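Long-range contacts in PaaA (Enterobacter agglomerans, PDB 5FF5), which probably acts as an adenylating enzyme of the ThiF/E1 family in the biosynthesis of the bicyclic core of the antibiotic pantocin A: residues Trp143-Ala148 against Arg174-Arg179; Leu159-Gly164 against Val204-Glu209; Leu266-Gly271 against Ser330-Ile335; Ser133-Phe138 against Phe227-Trp232. All blocks are in the same frame, centred on the assembly; numbering follows the deposited sequence. Where two conformers were deposited one is given.

Interaction 1: residues Trp143-Ala148 against Arg174-Arg179; sequences WGTWCA and RQVLYR. With SO4 (sulfate ion), chain C.
V176 lies over one face of the W146 indole: its CG1 stands 3.9 Å from the centroid of the five-membered ring and 12° off the normal, a CH-pi contact. At the edge of the same indole, W146 NE1 donates to R174 O at 2.7 Å, the oxygen sitting 18° out of the ring plane. This pair of contacts helps to fix the rotation of the indole. The sulfate, probably from the crystallisation liquor, lies at the edge of the R174 guanidinium, where R174 NE donates to its O2 at 2.9 Å; G142 N grips it too, so the anion sits where helix 142-153 begins, in a glycine-rich turn consistent with a Rossmann-type GxGxxG motif. The Y178 ring meets T145 CG2 obliquely, CE2 being 3.5 Å from that methyl, while Y178 OH is bonded to M140 O. With chi1 at 48°, T145 OG1 turns to V176 N at 3.3 Å (a weak bond) and also bonds G142 O. L177 CD1 reaches A148 CB at 3.7 Å. The loop 174-179 is wedged between helix 142-153 and helix 187-198, where A191 meets L177; W146 of the second subunit packs on W146, and strand 134-138 lies under A148.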
loop_
_atom_site.group_PDB
_atom_site.type_symbol
_atom_site.label_atom_id
_atom_site.label_comp_id
_atom_site.label_asym_id
_atom_site.label_seq_id
_atom_site.Cartn_x
_atom_site.Cartn_y
_atom_site.Cartn_z
ATOM N N TRP A 143 -8.283 -3.594 -9.149
ATOM C CA TRP A 143 -7.139 -2.724 -9.409
ATOM C C TRP A 143 -7.627 -1.282 -9.507
ATOM O O TRP A 143 -6.962 -0.360 -9.051
ATOM C CB TRP A 143 -6.397 -3.134 -10.694
ATOM C CG TRP A 143 -7.182 -2.994 -11.967
ATOM C CD1 TRP A 143 -7.972 -3.946 -12.567
ATOM C CD2 TRP A 143 -7.216 -1.842 -12.837
ATOM N NE1 TRP A 143 -8.514 -3.448 -13.739
ATOM C CE2 TRP A 143 -8.065 -2.167 -13.932
ATOM C CE3 TRP A 143 -6.625 -0.570 -12.794
ATOM C CZ2 TRP A 143 -8.327 -1.266 -14.974
ATOM C CZ3 TRP A 143 -6.891 0.328 -13.839
ATOM C CH2 TRP A 143 -7.737 -0.030 -14.909
ATOM N N GLY A 144 -8.835 -1.125 -10.039
ATOM C CA GLY A 144 -9.423 0.170 -10.307
ATOM C C GLY A 144 -9.735 1.025 -9.109
ATOM O O GLY A 144 -9.457 2.224 -9.111
ATOM N N THR A 145 -10.327 0.410 -8.087
ATOM C CA THR A 145 -10.734 1.127 -6.876
ATOM C C THR A 145 -9.557 1.595 -6.023
ATOM O O THR A 145 -9.620 2.648 -5.398
ATOM C CB THR A 145 -11.634 0.247 -5.979
ATOM O OG1 THR A 145 -11.042 -1.045 -5.812
ATOM C CG2 THR A 145 -13.003 0.073 -6.592
ATOM N N TRP A 146 -8.481 0.820 -5.993
ATOM C CA TRP A 146 -7.331 1.185 -5.172
ATOM C C TRP A 146 -6.549 2.318 -5.791
ATOM O O TRP A 146 -6.030 3.167 -5.076
ATOM C CB TRP A 146 -6.428 -0.019 -4.947
ATOM C CG TRP A 146 -7.027 -1.019 -4.035
ATOM C CD1 TRP A 146 -7.875 -2.028 -4.366
ATOM C CD2 TRP A 146 -6.830 -1.107 -2.627
ATOM N NE1 TRP A 146 -8.223 -2.740 -3.250
ATOM C CE2 TRP A 146 -7.592 -2.194 -2.166
ATOM C CE3 TRP A 146 -6.067 -0.376 -1.705
ATOM C CZ2 TRP A 146 -7.622 -2.570 -0.835
ATOM C CZ3 TRP A 146 -6.106 -0.743 -0.382
ATOM C CH2 TRP A 146 -6.875 -1.835 0.042
ATOM N N CYS A 147 -6.468 2.334 -7.117
ATOM C CA CYS A 147 -5.769 3.414 -7.797
ATOM C C CYS A 147 -6.484 4.751 -7.623
ATOM O O CYS A 147 -5.844 5.778 -7.403
ATOM C CB CYS A 147 -5.602 3.124 -9.282
ATOM S SG CYS A 147 -4.368 1.887 -9.695
ATOM N N ALA A 148 -7.806 4.750 -7.757
ATOM C CA ALA A 148 -8.572 5.973 -7.564
ATOM C C ALA A 148 -8.313 6.526 -6.170
ATOM O O ALA A 148 -8.051 7.724 -5.987
ATOM C CB ALA A 148 -10.057 5.718 -7.770
ATOM N N ARG A 174 -12.597 -6.767 -1.760
ATOM C CA ARG A 174 -11.389 -6.302 -2.451
ATOM C C ARG A 174 -11.486 -4.909 -3.083
ATOM O O ARG A 174 -10.469 -4.239 -3.266
ATOM C CB ARG A 174 -10.980 -7.307 -3.539
ATOM C CG ARG A 174 -12.111 -7.757 -4.420
ATOM C CD ARG A 174 -11.609 -8.539 -5.609
ATOM N NE ARG A 174 -12.684 -8.805 -6.569
ATOM C CZ ARG A 174 -13.852 -9.356 -6.256
ATOM N NH1 ARG A 174 -14.098 -9.726 -5.007
ATOM N NH2 ARG A 174 -14.773 -9.554 -7.192
ATOM N N GLN A 175 -12.689 -4.486 -3.457
ATOM C CA GLN A 175 -12.852 -3.186 -4.084
ATOM C C GLN A 175 -13.118 -2.146 -2.997
ATOM O O GLN A 175 -14.246 -2.034 -2.512
ATOM C CB GLN A 175 -13.990 -3.257 -5.100
ATOM C CG GLN A 175 -13.990 -4.574 -5.915
ATOM C CD GLN A 175 -14.835 -4.511 -7.180
ATOM O OE1 GLN A 175 -15.390 -3.467 -7.519
ATOM N NE2 GLN A 175 -14.927 -5.633 -7.886
ATOM N N VAL A 176 -12.086 -1.367 -2.654
ATOM C CA VAL A 176 -12.024 -0.548 -1.419
ATOM C C VAL A 176 -12.874 0.724 -1.351
ATOM O O VAL A 176 -13.109 1.245 -0.256
ATOM C CB VAL A 176 -10.560 -0.119 -1.124
ATOM C CG1 VAL A 176 -10.051 0.890 -2.161
ATOM C CG2 VAL A 176 -10.436 0.445 0.284
ATOM N N LEU A 177 -13.308 1.236 -2.505
ATOM C CA LEU A 177 -14.118 2.458 -2.571
ATOM C C LEU A 177 -15.580 2.186 -2.231
ATOM O O LEU A 177 -16.382 3.122 -2.122
ATOM C CB LEU A 177 -14.032 3.079 -3.962
ATOM C CG LEU A 177 -12.760 3.822 -4.304
ATOM C CD1 LEU A 177 -12.883 4.487 -5.642
ATOM C CD2 LEU A 177 -12.535 4.865 -3.238
ATOM N N TYR A 178 -15.911 0.901 -2.069
ATOM C CA TYR A 178 -17.286 0.478 -1.844
ATOM C C TYR A 178 -17.434 -0.156 -0.469
ATOM O O TYR A 178 -16.775 -1.145 -0.159
ATOM C CB TYR A 178 -17.737 -0.524 -2.920
ATOM C CG TYR A 178 -17.333 -0.172 -4.330
ATOM C CD1 TYR A 178 -17.475 1.109 -4.816
ATOM C CD2 TYR A 178 -16.800 -1.132 -5.175
ATOM C CE1 TYR A 178 -17.090 1.427 -6.106
ATOM C CE2 TYR A 178 -16.414 -0.825 -6.473
ATOM C CZ TYR A 178 -16.560 0.457 -6.935
ATOM O OH TYR A 178 -16.178 0.774 -8.227
ATOM N N ARG A 179 -18.342 0.392 0.329
ATOM C CA ARG A 179 -18.613 -0.118 1.664
ATOM C C ARG A 179 -19.940 -0.844 1.669
ATOM O O ARG A 179 -20.680 -0.766 0.698
ATOM C CB ARG A 179 -18.621 1.017 2.686
ATOM C CG ARG A 179 -17.252 1.662 2.922
ATOM C CD ARG A 179 -17.385 3.180 3.004
ATOM N NE ARG A 179 -16.363 3.779 3.860
ATOM C CZ ARG A 179 -16.590 4.294 5.064
ATOM N NH1 ARG A 179 -17.806 4.279 5.594
ATOM N NH2 ARG A 179 -15.585 4.808 5.745
HETATM S S SO4 C . -11.654 -7.559 -9.772
HETATM O O1 SO4 C . -10.584 -8.293 -9.085
HETATM O O2 SO4 C . -12.510 -6.913 -8.786
HETATM O O3 SO4 C . -12.522 -8.450 -10.553
HETATM O O4 SO4 C . -11.050 -6.529 -10.626
#

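Interaction 2: residues Leu159-Gly164 against Val204-Glu209; sequences LRLIDG and VETFFE
L161 and V204 pack on the face turned to helix 187-198 of two neighbouring parallel strands, 159-162 and 204-207, at one margin of a Rossmann-like sheet; strand 203-207 is its outermost strand within the chain. The segment axes run 4.8 Å apart at 15°, and the backbone ladder is regular: L159 O takes E205 N, E205 O takes L161 N and L161 O takes F207 N, the last at 2.9 Å. L159, L161 and V204 are buried on this face. L161 CD1 comes 3.9 Å from V204 CG1, and helix 187-198 covers them through I195, A191 and K192.

On the other face R160 and I162 are buried as well, but E205 and F207, on strand 204-207, are partly exposed to solvent. I162 and F207 lie side by side, I162 CD1 beside F207 CD2, with L221 of helix 215-222 against both. R160 bends at chi3 (77°), which lays its guanidinium 33° from the plane of the F207 ring, while its NE donates to L221 O. R160 and E205 are modelled as a salt bridge, but their atoms are too close, so its geometry is doubtful. Past the strands F208 is exposed, at the centre of an inverse gamma turn, and F207 O receives both D163 N, at 3.1 Å and 168°, and, weakly, E209 N at 2.7 Å.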
loop_
_atom_site.group_PDB
_atom_site.type_symbol
_atom_site.label_atom_id
_atom_site.label_comp_id
_atom_site.label_asym_id
_atom_site.label_seq_id
_atom_site.Cartn_x
_atom_site.Cartn_y
_atom_site.Cartn_z
ATOM N N LEU A 159 -10.437 13.205 -11.143
ATOM C CA LEU A 159 -10.554 11.797 -11.463
ATOM C C LEU A 159 -11.703 11.563 -12.414
ATOM O O LEU A 159 -12.810 12.001 -12.140
ATOM C CB LEU A 159 -10.749 10.969 -10.186
ATOM C CG LEU A 159 -9.508 10.609 -9.357
ATOM C CD1 LEU A 159 -9.918 9.807 -8.151
ATOM C CD2 LEU A 159 -8.509 9.814 -10.175
ATOM N N ARG A 160 -11.428 10.913 -13.546
ATOM C CA ARG A 160 -12.480 10.472 -14.462
ATOM C C ARG A 160 -12.692 8.992 -14.294
ATOM O O ARG A 160 -11.818 8.213 -14.657
ATOM C CB ARG A 160 -12.127 10.731 -15.923
ATOM C CG ARG A 160 -11.790 12.149 -16.261
ATOM C CD ARG A 160 -11.488 12.294 -17.745
ATOM N NE ARG A 160 -12.693 12.298 -18.569
ATOM C CZ ARG A 160 -13.440 13.374 -18.790
ATOM N NH1 ARG A 160 -13.108 14.533 -18.231
ATOM N NH2 ARG A 160 -14.515 13.293 -19.567
ATOM N N LEU A 161 -13.844 8.595 -13.762
ATOM C CA LEU A 161 -14.113 7.179 -13.537
ATOM C C LEU A 161 -15.073 6.685 -14.599
ATOM O O LEU A 161 -16.097 7.311 -14.840
ATOM C CB LEU A 161 -14.694 6.931 -12.151
ATOM C CG LEU A 161 -13.977 7.567 -10.974
ATOM C CD1 LEU A 161 -14.784 7.264 -9.750
ATOM C CD2 LEU A 161 -12.572 7.017 -10.857
ATOM N N ILE A 162 -14.744 5.547 -15.208
ATOM C CA ILE A 162 -15.528 4.963 -16.294
ATOM C C ILE A 162 -15.969 3.559 -15.924
ATOM O O ILE A 162 -15.142 2.665 -15.851
ATOM C CB ILE A 162 -14.686 4.874 -17.600
ATOM C CG1 ILE A 162 -13.790 6.102 -17.773
ATOM C CG2 ILE A 162 -15.554 4.589 -18.795
ATOM C CD1 ILE A 162 -14.473 7.405 -17.470
ATOM N N ASP A 163 -17.259 3.336 -15.730
ATOM C CA ASP A 163 -17.711 2.000 -15.364
ATOM C C ASP A 163 -19.232 1.820 -15.390
ATOM O O ASP A 163 -19.990 2.684 -14.936
ATOM C CB ASP A 163 -17.176 1.663 -13.981
ATOM C CG ASP A 163 -17.352 0.210 -13.619
ATOM O OD1 ASP A 163 -18.505 -0.186 -13.322
ATOM O OD2 ASP A 163 -16.338 -0.528 -13.624
ATOM N N GLY A 164 -19.675 0.675 -15.902
ATOM C CA GLY A 164 -21.097 0.411 -16.026
ATOM C C GLY A 164 -21.675 -0.552 -15.000
ATOM O O GLY A 164 -22.847 -0.938 -15.105
ATOM N N VAL A 204 -14.559 14.808 -9.242
ATOM C CA VAL A 204 -14.808 13.506 -9.844
ATOM C C VAL A 204 -15.877 13.556 -10.960
ATOM O O VAL A 204 -17.035 13.931 -10.757
ATOM C CB VAL A 204 -15.206 12.487 -8.777
ATOM C CG1 VAL A 204 -15.412 11.129 -9.411
ATOM C CG2 VAL A 204 -14.143 12.419 -7.729
ATOM N N GLU A 205 -15.451 13.149 -12.148
ATOM C CA GLU A 205 -16.314 13.068 -13.316
ATOM C C GLU A 205 -16.603 11.602 -13.560
ATOM O O GLU A 205 -15.677 10.791 -13.723
ATOM C CB GLU A 205 -15.637 13.710 -14.527
ATOM C CG GLU A 205 -15.373 15.191 -14.345
ATOM C CD GLU A 205 -14.409 15.763 -15.373
ATOM O OE1 GLU A 205 -14.009 15.019 -16.288
ATOM O OE2 GLU A 205 -14.030 16.953 -15.261
ATOM N N THR A 206 -17.888 11.263 -13.593
ATOM C CA THR A 206 -18.291 9.866 -13.614
ATOM C C THR A 206 -19.051 9.517 -14.888
ATOM O O THR A 206 -19.852 10.290 -15.380
ATOM C CB THR A 206 -19.156 9.514 -12.398
ATOM O OG1 THR A 206 -20.300 10.384 -12.330
ATOM C CG2 THR A 206 -18.308 9.602 -11.121
ATOM N N PHE A 207 -18.729 8.372 -15.459
ATOM C CA PHE A 207 -19.431 7.909 -16.625
ATOM C C PHE A 207 -19.997 6.518 -16.406
ATOM O O PHE A 207 -19.285 5.530 -16.471
ATOM C CB PHE A 207 -18.499 7.946 -17.814
ATOM C CG PHE A 207 -17.967 9.307 -18.087
ATOM C CD1 PHE A 207 -18.687 10.204 -18.856
ATOM C CD2 PHE A 207 -16.765 9.713 -17.546
ATOM C CE1 PHE A 207 -18.202 11.471 -19.094
ATOM C CE2 PHE A 207 -16.281 10.985 -17.788
ATOM C CZ PHE A 207 -16.997 11.860 -18.554
ATOM N N PHE A 208 -21.304 6.442 -16.208
ATOM C CA PHE A 208 -21.910 5.157 -15.954
ATOM C C PHE A 208 -22.083 4.433 -17.268
ATOM O O PHE A 208 -23.156 4.468 -17.860
ATOM C CB PHE A 208 -23.242 5.298 -15.228
ATOM C CG PHE A 208 -23.917 3.991 -14.978
ATOM C CD1 PHE A 208 -23.175 2.890 -14.587
ATOM C CD2 PHE A 208 -25.289 3.865 -15.076
ATOM C CE1 PHE A 208 -23.782 1.675 -14.349
ATOM C CE2 PHE A 208 -25.898 2.651 -14.829
ATOM C CZ PHE A 208 -25.139 1.553 -14.465
ATOM N N GLU A 209 -20.993 3.828 -17.738
ATOM C CA GLU A 209 -20.998 3.065 -18.977
ATOM C C GLU A 209 -19.724 2.250 -19.098
ATOM O O GLU A 209 -18.726 2.600 -18.490
ATOM C CB GLU A 209 -21.105 4.010 -20.154
ATOM C CG GLU A 209 -19.826 4.783 -20.425
ATOM C CD GLU A 209 -19.952 5.720 -21.619
ATOM O OE1 GLU A 209 -20.479 6.839 -21.422
ATOM O OE2 GLU A 209 -19.563 5.329 -22.753
#

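Interaction 3: residues Leu266-Gly271 against Ser330-Ile335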
loop_
_atom_site.group_PDB
_atom_site.type_symbol
_atom_site.label_atom_id
_atom_site.label_comp_id
_atom_site.label_asym_id
_atom_site.label_seq_id
_atom_site.Cartn_x
_atom_site.Cartn_y
_atom_site.Cartn_z
ATOM N N LEU A 266 -1.282 -14.411 -7.271
ATOM C CA LEU A 266 -0.024 -15.174 -7.341
ATOM C C LEU A 266 1.210 -14.373 -7.823
ATOM O O LEU A 266 2.280 -14.455 -7.219
ATOM C CB LEU A 266 -0.229 -16.409 -8.221
ATOM C CG LEU A 266 -1.153 -17.503 -7.647
ATOM C CD1 LEU A 266 -1.255 -18.677 -8.597
ATOM C CD2 LEU A 266 -0.684 -18.002 -6.276
ATOM N N GLU A 267 1.061 -13.582 -8.882
ATOM C CA GLU A 267 2.136 -12.681 -9.320
ATOM C C GLU A 267 1.542 -11.410 -9.917
ATOM O O GLU A 267 0.508 -11.448 -10.575
ATOM C CB GLU A 267 3.044 -13.312 -10.382
ATOM C CG GLU A 267 2.360 -13.378 -11.730
ATOM C CD GLU A 267 3.322 -13.491 -12.888
ATOM O OE1 GLU A 267 4.539 -13.615 -12.633
ATOM O OE2 GLU A 267 2.856 -13.412 -14.052
ATOM N N ILE A 268 2.210 -10.288 -9.699
ATOM C CA ILE A 268 1.690 -9.006 -10.120
ATOM C C ILE A 268 2.640 -8.424 -11.128
ATOM O O ILE A 268 3.841 -8.709 -11.073
ATOM C CB ILE A 268 1.576 -8.022 -8.949
ATOM C CG1 ILE A 268 2.961 -7.822 -8.337
ATOM C CG2 ILE A 268 0.630 -8.529 -7.880
ATOM C CD1 ILE A 268 2.998 -6.746 -7.286
ATOM N N SER A 269 2.125 -7.583 -12.019
ATOM C CA SER A 269 2.991 -6.869 -12.941
ATOM C C SER A 269 2.490 -5.424 -12.989
ATOM O O SER A 269 1.302 -5.177 -12.817
ATOM C CB SER A 269 3.003 -7.525 -14.324
ATOM O OG SER A 269 1.835 -7.214 -15.064
ATOM N N VAL A 270 3.398 -4.464 -13.122
ATOM C CA VAL A 270 2.986 -3.075 -13.247
ATOM C C VAL A 270 3.788 -2.279 -14.278
ATOM O O VAL A 270 5.021 -2.268 -14.257
ATOM C CB VAL A 270 3.010 -2.348 -11.894
ATOM C CG1 VAL A 270 2.758 -0.861 -12.084
ATOM C CG2 VAL A 270 1.965 -2.934 -10.977
ATOM N N GLY A 271 3.079 -1.668 -15.222
ATOM C CA GLY A 271 3.724 -0.974 -16.313
ATOM C C GLY A 271 3.747 -1.871 -17.518
ATOM O O GLY A 271 3.239 -2.998 -17.472
ATOM N N SER A 330 -3.515 -3.788 -3.378
ATOM C CA SER A 330 -2.891 -2.633 -2.728
ATOM C C SER A 330 -1.450 -2.488 -3.193
ATOM O O SER A 330 -0.983 -1.369 -3.477
ATOM C CB SER A 330 -2.930 -2.749 -1.197
ATOM O OG SER A 330 -3.519 -3.967 -0.780
ATOM N N ILE A 331 -0.757 -3.618 -3.304
ATOM C CA ILE A 331 0.605 -3.587 -3.786
ATOM C C ILE A 331 0.623 -2.984 -5.183
ATOM O O ILE A 331 1.415 -2.085 -5.464
ATOM C CB ILE A 331 1.231 -4.974 -3.824
ATOM C CG1 ILE A 331 1.336 -5.550 -2.427
ATOM C CG2 ILE A 331 2.614 -4.895 -4.413
ATOM C CD1 ILE A 331 2.115 -6.810 -2.390
HETATM N N MSE A 332 -0.279 -3.467 -6.039
HETATM C CA MSE A 332 -0.340 -3.056 -7.434
HETATM C C MSE A 332 -0.708 -1.576 -7.598
HETATM O O MSE A 332 -0.135 -0.882 -8.443
HETATM C CB MSE A 332 -1.333 -3.937 -8.173
HETATM C CG MSE A 332 -0.996 -4.237 -9.625
HETATM SE SE MSE A 332 -1.672 -6.023 -10.052
HETATM C CE MSE A 332 -3.472 -5.857 -9.324
ATOM N N ALA A 333 -1.639 -1.083 -6.785
ATOM C CA ALA A 333 -2.034 0.323 -6.873
ATOM C C ALA A 333 -0.975 1.268 -6.294
ATOM O O ALA A 333 -0.837 2.412 -6.747
ATOM C CB ALA A 333 -3.347 0.539 -6.181
ATOM N N GLY A 334 -0.248 0.792 -5.284
ATOM C CA GLY A 334 0.801 1.565 -4.647
ATOM C C GLY A 334 2.031 1.719 -5.517
ATOM O O GLY A 334 2.662 2.767 -5.520
ATOM N N ILE A 335 2.413 0.652 -6.206
ATOM C CA ILE A 335 3.465 0.736 -7.204
ATOM C C ILE A 335 3.047 1.692 -8.325
ATOM O O ILE A 335 3.819 2.547 -8.750
ATOM C CB ILE A 335 3.775 -0.631 -7.793
ATOM C CG1 ILE A 335 4.066 -1.624 -6.680
ATOM C CG2 ILE A 335 4.923 -0.546 -8.770
ATOM C CD1 ILE A 335 4.464 -2.980 -7.177
#
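I268 reaches out with CD1 to the I331 CG2 methyl, 3.4 Å away, and the two side chains cross at about a right angle. Its CG1 stands between the backbone N and the carbonyl carbon (chi1 59°), and the chain then runs straight on, which carries CD1 up to the helix, where I335 CD1 flanks it at 4.0 Å. The other branch, CG2, lies beside the selenium of M332, which is selenomethionine in this crystal, again 4.0 Å off, the two side chains sliding past each other in opposite directions. This is alpha/beta packing: helix 330-335 rides on strand 267-271 with the axes 8.7 Å apart and only 17° from parallel, and no hydrogen bond crosses. Two residues on, V270 splits its methyls: CG2 meets M332 CG at 3.5 Å, and CG1 meets I335 CG2. L261 of strand 258-263 backs M332, and L359 of strand 355-360 flanks I268. S269 turns from the helix, its OG bonded to G262 O. Beyond I331 and I335 lie I335 and I331 of the second subunit, respectively.

Interaction 4: residues Ser133-Phe138 against Phe227-Trp232; sequences SKVAIF and FIILAW
A136 is held by strand 227-229 at both its backbone ends: its N donates to F227 O at 3.1 Å and its O accepts I229 N at 3.1 Å with an N-H...O angle of 176°. Two further bonds extend the parallel ladder, F227 N to K134 O and, weakly, F138 N to I229 O at 3.3 Å. The register of V135 with F227, A136 with I228 and I137 with I229, and the 21° between axes, define two adjacent parallel strands near the middle of the sheet.

On one face, V135 divides its branches: CG1, anti to the backbone N (chi1 -178°), meets I229 CD1 at 3.8 Å, whereas CG2 lies against F227 CB at 3.8 Å. On the other, I228 CG2 approaches the edge of the F138 ring, 4.2 Å from CE2.

Further out, helix 142-153 backs the first face, with W143 and L151 on I229 and A148 on I137. The F227 ring leads away from V135 to V340, T343 and I344 of helix 326-345. Strand 258-263 continues the sheet beyond I228 and I229. K134 NZ forms a salt bridge with D224, at the start of the pair.

The polar bonds between the strands are backbone ones and the side chains between them are apolar, which implies that sheet bonding sets the register while apolar side chains line both faces of the pair.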
loop_
_atom_site.group_PDB
_atom_site.type_symbol
_atom_site.label_atom_id
_atom_site.label_comp_id
_atom_site.label_asym_id
_atom_site.label_seq_id
_atom_site.Cartn_x
_atom_site.Cartn_y
_atom_site.Cartn_z
ATOM N N SER A 133 -3.339 17.947 -12.578
ATOM C CA SER A 133 -3.477 16.724 -13.347
ATOM C C SER A 133 -4.885 16.178 -13.392
ATOM O O SER A 133 -5.674 16.424 -12.489
ATOM C CB SER A 133 -2.557 15.655 -12.797
ATOM O OG SER A 133 -1.223 15.966 -13.117
ATOM N N LYS A 134 -5.170 15.422 -14.455
ATOM C CA LYS A 134 -6.444 14.722 -14.641
ATOM C C LYS A 134 -6.184 13.294 -15.066
ATOM O O LYS A 134 -5.639 13.046 -16.139
ATOM C CB LYS A 134 -7.319 15.402 -15.696
ATOM C CG LYS A 134 -7.739 16.819 -15.366
ATOM C CD LYS A 134 -8.918 17.237 -16.236
ATOM C CE LYS A 134 -9.892 16.082 -16.394
ATOM N NZ LYS A 134 -11.097 16.472 -17.171
ATOM N N VAL A 135 -6.592 12.352 -14.235
ATOM C CA VAL A 135 -6.315 10.958 -14.504
ATOM C C VAL A 135 -7.622 10.272 -14.793
ATOM O O VAL A 135 -8.603 10.491 -14.090
ATOM C CB VAL A 135 -5.546 10.300 -13.318
ATOM C CG1 VAL A 135 -5.207 8.862 -13.586
ATOM C CG2 VAL A 135 -4.290 11.065 -13.079
ATOM N N ALA A 136 -7.646 9.502 -15.878
ATOM C CA ALA A 136 -8.829 8.753 -16.273
ATOM C C ALA A 136 -8.565 7.294 -16.022
ATOM O O ALA A 136 -7.530 6.764 -16.395
ATOM C CB ALA A 136 -9.180 9.001 -17.722
ATOM N N ILE A 137 -9.500 6.650 -15.356
ATOM C CA ILE A 137 -9.343 5.260 -14.964
ATOM C C ILE A 137 -10.452 4.435 -15.583
ATOM O O ILE A 137 -11.634 4.732 -15.411
ATOM C CB ILE A 137 -9.350 5.093 -13.435
ATOM C CG1 ILE A 137 -8.369 6.080 -12.810
ATOM C CG2 ILE A 137 -8.931 3.702 -13.050
ATOM C CD1 ILE A 137 -8.370 6.058 -11.296
ATOM N N PHE A 138 -10.059 3.432 -16.354
ATOM C CA PHE A 138 -11.014 2.627 -17.079
ATOM C C PHE A 138 -11.326 1.371 -16.308
ATOM O O PHE A 138 -10.600 0.400 -16.391
ATOM C CB PHE A 138 -10.484 2.315 -18.490
ATOM C CG PHE A 138 -10.586 3.483 -19.430
ATOM C CD1 PHE A 138 -11.719 3.661 -20.206
ATOM C CD2 PHE A 138 -9.586 4.433 -19.488
ATOM C CE1 PHE A 138 -11.838 4.745 -21.038
ATOM C CE2 PHE A 138 -9.697 5.516 -20.308
ATOM C CZ PHE A 138 -10.822 5.673 -21.089
ATOM N N PHE A 227 -3.315 11.946 -17.883
ATOM C CA PHE A 227 -2.707 10.648 -17.596
ATOM C C PHE A 227 -3.779 9.561 -17.697
ATOM O O PHE A 227 -4.935 9.818 -17.394
ATOM C CB PHE A 227 -2.087 10.628 -16.193
ATOM C CG PHE A 227 -0.850 9.786 -16.086
ATOM C CD1 PHE A 227 0.395 10.372 -15.969
ATOM C CD2 PHE A 227 -0.936 8.403 -16.079
ATOM C CE1 PHE A 227 1.529 9.591 -15.875
ATOM C CE2 PHE A 227 0.199 7.618 -15.995
ATOM C CZ PHE A 227 1.428 8.209 -15.892
ATOM N N ILE A 228 -3.413 8.350 -18.109
ATOM C CA ILE A 228 -4.393 7.268 -18.213
ATOM C C ILE A 228 -3.903 5.986 -17.532
ATOM O O ILE A 228 -2.746 5.568 -17.698
ATOM C CB ILE A 228 -4.744 6.936 -19.708
ATOM C CG1 ILE A 228 -5.503 8.084 -20.365
ATOM C CG2 ILE A 228 -5.549 5.657 -19.801
ATOM C CD1 ILE A 228 -5.765 7.884 -21.781
ATOM N N ILE A 229 -4.814 5.352 -16.796
ATOM C CA ILE A 229 -4.566 4.072 -16.148
ATOM C C ILE A 229 -5.562 3.078 -16.710
ATOM O O ILE A 229 -6.761 3.357 -16.690
ATOM C CB ILE A 229 -4.747 4.150 -14.604
ATOM C CG1 ILE A 229 -3.874 5.258 -13.996
ATOM C CG2 ILE A 229 -4.493 2.793 -13.953
ATOM C CD1 ILE A 229 -3.994 5.399 -12.489
ATOM N N LEU A 230 -5.081 1.936 -17.201
ATOM C CA LEU A 230 -5.958 0.889 -17.727
ATOM C C LEU A 230 -5.299 -0.449 -17.516
ATOM O O LEU A 230 -4.126 -0.507 -17.172
ATOM C CB LEU A 230 -6.292 1.065 -19.217
ATOM C CG LEU A 230 -5.205 1.142 -20.292
ATOM C CD1 LEU A 230 -4.372 2.362 -20.064
ATOM C CD2 LEU A 230 -4.328 -0.123 -20.402
ATOM N N ALA A 231 -6.033 -1.526 -17.772
ATOM C CA ALA A 231 -5.555 -2.864 -17.454
ATOM C C ALA A 231 -4.727 -3.474 -18.566
ATOM O O ALA A 231 -4.684 -2.969 -19.684
ATOM C CB ALA A 231 -6.722 -3.775 -17.130
ATOM N N TRP A 232 -4.033 -4.549 -18.202
ATOM C CA TRP A 232 -3.183 -5.327 -19.098
ATOM C C TRP A 232 -3.977 -6.008 -20.220
ATOM O O TRP A 232 -3.546 -7.025 -20.777
ATOM C CB TRP A 232 -2.401 -6.369 -18.279
#

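Interactions 2 and 4 are parallel strand ladders of one sheet, joined where R160 N and O pair with V135 O and I137 N; but interaction 4 is buried near the middle and apolar, while interaction 2 lies at the margin and mixes charge with one exposed and one partly exposed phenylalanine. Interaction 3 reaches the same sheet from a helix, through hydrocarbon and selenium, without hydrogen bonds. Interaction 1 is buried, yet its loop-to-helix contact is part polar and includes a sulfate. Helix 142-153 ties them together: W143 packs on I229 and L230 of interaction 4, A148 on L159 and L161 of interaction 2, and W146 on A333 of interaction 3. Interactions 1 and 3 touch the second subunit.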